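Local coordinates for protein Poly(A) ribonuclease POP2 (Saccharomyces cerevisiae, PDB 1UOC) that degrades RNA from the 3' end in vitro with a preference for poly(A), as a probable catalytic subunit of the CCR4-NOT mRNA deadenylase complex, at residues A[158-161]-A[166-169]; A[189-192]-A[196-199]. One frame throughout, in Å; residues are numbered along the deposited sequence.

Contact 1: A[158-161]-A[166-169]; sequences WITY and DLGF
Thr-160, the last residue of strand 157-160, and Tyr-161 just beyond it meet Asp-166 and Leu-167 in the first turn of helix 165-174, and a water links the two segments by hydrogen bonds. Earlier in the strand, Trp-158 and Ile-159 serve the sheet: Ile-159 pairs by its backbone with Val-41 and Ile-43 of strand 40-48. Thr-160 is the first residue whose side chain points at the helix. With OG1 anti to the backbone N (chi1 -177°), its hydroxyl lies 3.9 Å from Asp-166 OD2, too far for a direct bond, and 4.4 Å from Leu-167 CD1. The side chains of Thr-160 and Asp-166 cross obliquely, and the water sits close by, with its oxygen 2.6 Å from Thr-160 OG1. Tyr-161 turns its side chain away, sending its ring toward helix 200-207 and its hydroxyl to the carbonyl of Tyr-227, so its part in the contact falls to the main chain. Its N-H donates to the water, with N 2.7 Å from the water oxygen. The water in turn probably donates to Asp-166 OD2, at a short 2.5 Å, although several acceptors compete for its protons. The other carboxylate oxygen, OD1, is hydrogen-bonded to Thr-45 OG1, which limits rotation of the group. Leu-167 touches a bound xenon and gives the helix its apolar part in this contact. Asp-166 is predicted to bind a catalytic divalent metal together with Ser-44, Glu-46 and Gln-250, a set that departs from the four acidic residues of DEDD nucleases in two places. The chemistry is therefore that of a buried polar site: Tyr-161 offers the carboxylate its N-H through water, Thr-45 holds the second oxygen, and together they would orient an aspartate placed for metal binding.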
loop_
_atom_site.group_PDB
_atom_site.type_symbol
_atom_site.label_atom_id
_atom_site.label_comp_id
_atom_site.label_asym_id
_atom_site.label_seq_id
_atom_site.Cartn_x
_atom_site.Cartn_y
_atom_site.Cartn_z
ATOM N N TRP A 158 -3.353 -0.424 9.023
ATOM C CA TRP A 158 -2.964 -0.376 7.613
ATOM C C TRP A 158 -2.453 1.002 7.251
ATOM O O TRP A 158 -2.992 2.009 7.699
ATOM C CB TRP A 158 -4.136 -0.737 6.698
ATOM C CG TRP A 158 -4.411 -2.215 6.598
ATOM C CD1 TRP A 158 -5.174 -2.974 7.438
ATOM C CD2 TRP A 158 -3.948 -3.099 5.575
ATOM N NE1 TRP A 158 -5.221 -4.276 6.997
ATOM C CE2 TRP A 158 -4.473 -4.380 5.854
ATOM C CE3 TRP A 158 -3.135 -2.931 4.444
ATOM C CZ2 TRP A 158 -4.212 -5.494 5.045
ATOM C CZ3 TRP A 158 -2.869 -4.047 3.630
ATOM C CH2 TRP A 158 -3.407 -5.309 3.938
ATOM N N ILE A 159 -1.408 1.038 6.435
ATOM C CA ILE A 159 -0.778 2.283 5.991
ATOM C C ILE A 159 -0.879 2.343 4.475
ATOM O O ILE A 159 -0.519 1.385 3.789
ATOM C CB ILE A 159 0.715 2.330 6.391
ATOM C CG1 ILE A 159 0.854 2.139 7.902
ATOM C CG2 ILE A 159 1.345 3.656 5.947
ATOM C CD1 ILE A 159 0.183 3.230 8.725
ATOM N N THR A 160 -1.359 3.467 3.956
ATOM C CA THR A 160 -1.532 3.633 2.525
ATOM C C THR A 160 -1.094 5.017 2.095
ATOM O O THR A 160 -0.865 5.895 2.928
ATOM C CB THR A 160 -3.009 3.441 2.151
ATOM O OG1 THR A 160 -3.157 3.536 0.730
ATOM C CG2 THR A 160 -3.866 4.519 2.829
ATOM N N TYR A 161 -0.976 5.207 0.787
ATOM C CA TYR A 161 -0.591 6.493 0.215
ATOM C C TYR A 161 -1.546 6.631 -0.955
ATOM O O TYR A 161 -1.545 5.792 -1.849
ATOM C CB TYR A 161 0.854 6.458 -0.291
ATOM C CG TYR A 161 1.577 7.773 -0.110
ATOM C CD1 TYR A 161 2.140 8.109 1.121
ATOM C CD2 TYR A 161 1.628 8.718 -1.142
ATOM C CE1 TYR A 161 2.733 9.355 1.329
ATOM C CE2 TYR A 161 2.210 9.961 -0.949
ATOM C CZ TYR A 161 2.759 10.277 0.291
ATOM O OH TYR A 161 3.311 11.522 0.506
ATOM N N ASP A 166 -6.033 2.041 -4.090
ATOM C CA ASP A 166 -5.489 0.786 -3.584
ATOM C C ASP A 166 -6.583 0.017 -2.862
ATOM O O ASP A 166 -6.786 -1.171 -3.115
ATOM C CB ASP A 166 -4.304 1.041 -2.647
ATOM C CG ASP A 166 -3.103 1.624 -3.377
ATOM O OD1 ASP A 166 -3.106 1.629 -4.621
ATOM O OD2 ASP A 166 -2.148 2.068 -2.712
ATOM N N LEU A 167 -7.291 0.712 -1.975
ATOM C CA LEU A 167 -8.392 0.133 -1.211
ATOM C C LEU A 167 -9.531 -0.235 -2.154
ATOM O O LEU A 167 -10.151 -1.290 -2.017
ATOM C CB LEU A 167 -8.874 1.135 -0.166
ATOM C CG LEU A 167 -8.063 1.186 1.132
ATOM C CD1 LEU A 167 -6.600 0.875 0.867
ATOM C CD2 LEU A 167 -8.233 2.551 1.781
ATOM N N GLY A 168 -9.803 0.641 -3.113
ATOM C CA GLY A 168 -10.850 0.359 -4.077
ATOM C C GLY A 168 -10.574 -1.017 -4.641
ATOM O O GLY A 168 -11.429 -1.901 -4.591
ATOM N N PHE A 169 -9.363 -1.197 -5.165
ATOM C CA PHE A 169 -8.930 -2.471 -5.726
ATOM C C PHE A 169 -9.031 -3.609 -4.699
ATOM O O PHE A 169 -9.705 -4.608 -4.947
ATOM C CB PHE A 169 -7.490 -2.348 -6.236
ATOM C CG PHE A 169 -6.717 -3.645 -6.213
ATOM C CD1 PHE A 169 -7.155 -4.750 -6.943
ATOM C CD2 PHE A 169 -5.572 -3.766 -5.431
ATOM C CE1 PHE A 169 -6.459 -5.961 -6.890
ATOM C CE2 PHE A 169 -4.873 -4.956 -5.370
ATOM C CZ PHE A 169 -5.312 -6.064 -6.099
HETATM O O HOH W 1 -0.994 2.841 -0.601
#

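Contact 2: A[189-192]-A[196-199]; sequences WVHQ and NFYD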
loop_
_atom_site.group_PDB
_atom_site.type_symbol
_atom_site.label_atom_id
_atom_site.label_comp_id
_atom_site.label_asym_id
_atom_site.label_seq_id
_atom_site.Cartn_x
_atom_site.Cartn_y
_atom_site.Cartn_z
ATOM N N TRP A 189 -17.706 -0.513 3.710
ATOM C CA TRP A 189 -17.003 -1.773 3.508
ATOM C C TRP A 189 -15.521 -1.669 3.825
ATOM O O TRP A 189 -14.947 -2.584 4.418
ATOM C CB TRP A 189 -17.187 -2.266 2.072
ATOM C CG TRP A 189 -18.498 -2.921 1.848
ATOM C CD1 TRP A 189 -19.621 -2.361 1.300
ATOM C CD2 TRP A 189 -18.846 -4.266 2.195
ATOM N NE1 TRP A 189 -20.650 -3.282 1.287
ATOM C CE2 TRP A 189 -20.201 -4.457 1.834
ATOM C CE3 TRP A 189 -18.149 -5.327 2.788
ATOM C CZ2 TRP A 189 -20.869 -5.676 2.037
ATOM C CZ3 TRP A 189 -18.815 -6.541 2.992
ATOM C CH2 TRP A 189 -20.161 -6.699 2.618
ATOM N N VAL A 190 -14.908 -0.559 3.420
ATOM C CA VAL A 190 -13.496 -0.324 3.674
ATOM C C VAL A 190 -13.226 -0.343 5.176
ATOM O O VAL A 190 -12.277 -0.994 5.621
ATOM C CB VAL A 190 -13.031 1.037 3.090
ATOM C CG1 VAL A 190 -11.652 1.402 3.624
ATOM C CG2 VAL A 190 -12.975 0.959 1.585
ATOM N N HIS A 191 -14.058 0.347 5.956
ATOM C CA HIS A 191 -13.856 0.374 7.404
ATOM C C HIS A 191 -14.062 -1.009 8.014
ATOM O O HIS A 191 -13.469 -1.326 9.038
ATOM C CB HIS A 191 -14.779 1.396 8.089
ATOM C CG HIS A 191 -14.483 2.821 7.721
ATOM N ND1 HIS A 191 -13.200 3.330 7.671
ATOM C CD2 HIS A 191 -15.305 3.849 7.399
ATOM C CE1 HIS A 191 -13.247 4.608 7.335
ATOM N NE2 HIS A 191 -14.513 4.949 7.165
ATOM N N GLN A 192 -14.888 -1.839 7.382
ATOM C CA GLN A 192 -15.140 -3.195 7.881
ATOM C C GLN A 192 -13.938 -4.115 7.647
ATOM O O GLN A 192 -13.607 -4.926 8.505
ATOM C CB GLN A 192 -16.389 -3.789 7.214
ATOM C CG GLN A 192 -17.712 -3.164 7.688
ATOM C CD GLN A 192 -17.838 -3.206 9.200
ATOM O OE1 GLN A 192 -17.443 -4.179 9.833
ATOM N NE2 GLN A 192 -18.385 -2.157 9.781
ATOM N N ASN A 196 -8.678 -0.096 11.036
ATOM C CA ASN A 196 -7.633 0.784 11.557
ATOM C C ASN A 196 -6.650 1.094 10.435
ATOM O O ASN A 196 -5.797 0.274 10.108
ATOM C CB ASN A 196 -6.927 0.073 12.724
ATOM C CG ASN A 196 -5.979 0.973 13.485
ATOM O OD1 ASN A 196 -5.769 2.132 13.130
ATOM N ND2 ASN A 196 -5.390 0.433 14.545
ATOM N N PHE A 197 -6.764 2.267 9.826
ATOM C CA PHE A 197 -5.851 2.575 8.741
ATOM C C PHE A 197 -5.543 4.054 8.571
ATOM O O PHE A 197 -6.281 4.923 9.031
ATOM C CB PHE A 197 -6.383 1.971 7.428
ATOM C CG PHE A 197 -7.386 2.833 6.702
ATOM C CD1 PHE A 197 -6.965 3.908 5.930
ATOM C CD2 PHE A 197 -8.745 2.550 6.769
ATOM C CE1 PHE A 197 -7.876 4.693 5.233
ATOM C CE2 PHE A 197 -9.672 3.328 6.075
ATOM C CZ PHE A 197 -9.236 4.404 5.305
ATOM N N TYR A 198 -4.425 4.334 7.920
ATOM C CA TYR A 198 -4.016 5.709 7.673
ATOM C C TYR A 198 -3.554 5.947 6.247
ATOM O O TYR A 198 -2.951 5.082 5.618
ATOM C CB TYR A 198 -2.870 6.117 8.598
ATOM C CG TYR A 198 -3.242 6.209 10.052
ATOM C CD1 TYR A 198 -3.321 5.066 10.847
ATOM C CD2 TYR A 198 -3.537 7.444 10.636
ATOM C CE1 TYR A 198 -3.688 5.153 12.197
ATOM C CE2 TYR A 198 -3.904 7.540 11.977
ATOM C CZ TYR A 198 -3.978 6.395 12.752
ATOM O OH TYR A 198 -4.348 6.496 14.074
ATOM N N ASP A 199 -3.865 7.128 5.735
ATOM C CA ASP A 199 -3.410 7.513 4.412
ATOM C C ASP A 199 -2.254 8.458 4.744
ATOM O O ASP A 199 -2.473 9.607 5.144
ATOM C CB ASP A 199 -4.481 8.282 3.645
ATOM C CG ASP A 199 -4.053 8.582 2.229
ATOM O OD1 ASP A 199 -2.846 8.838 2.023
ATOM O OD2 ASP A 199 -4.914 8.568 1.322
#
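Between the helical segment 189-192 and segment 196-199, which holds strand 197-199, the backbones stay well apart, the nearest CA atoms being those of His-191 and Asn-196 at 7.5 Å, and side chains bridge the interval. Phe-197 does most of the work. Its CA-CB bond points at the helix, and its CG sits between the backbone N and the carbonyl carbon (chi1 85°), raising the ring from the strand toward Val-190 and His-191. One ring carbon, CE2, takes both contacts. Val-190 brings CG1, anti to its own backbone N at chi1 168°, to 3.7 Å from Phe-197 CE2 in an apolar contact. His-191 approaches the same carbon with its imidazole, ND1 lying 3.9 Å from Phe-197 CE2 and CE1 only slightly farther. Each of the two helix side chains crosses that of Phe-197 at about a right angle, and no hydrogen bond joins the segments.

Leu-167 of helix 165-174 touches both Val-190 and Phe-197, closing the apolar cluster from a third element, and a bound xenon lies near Val-190. His-191 is partly exposed and marks the cluster's outer side. At the far end of the strand, Asp-199 is the N-cap of helix 200-207. Helix 183-193 thus packs on Phe-197 within a beta-alpha-beta crossover of the RNase H-like nuclease domain, two helices connecting parallel strands 157-160 and 197-199.

Neighbouring strands tie the two contacts together: 157-160 and 197-199 run parallel in one sheet, with Trp-158 probably hydrogen-bonded through its backbone to Asn-196 and Tyr-198, and Thr-160 CG2 packed on Asp-199. Helix 165-174 serves both, since Leu-167 belongs to contact 1 and also lies against Phe-197, and helix 183-193 follows it in the chain. Contact 1 is wholly buried, its centre about 5 Å from that of the chain, and mixes water and carboxylate chemistry with one leucine beside the predicted metal site. Contact 2, its centre about 12 Å out on the last strand in the sheet's order, is apolar and includes a partly exposed histidine. Polar chemistry thus accompanies the site, and hydrophobic packing the flank.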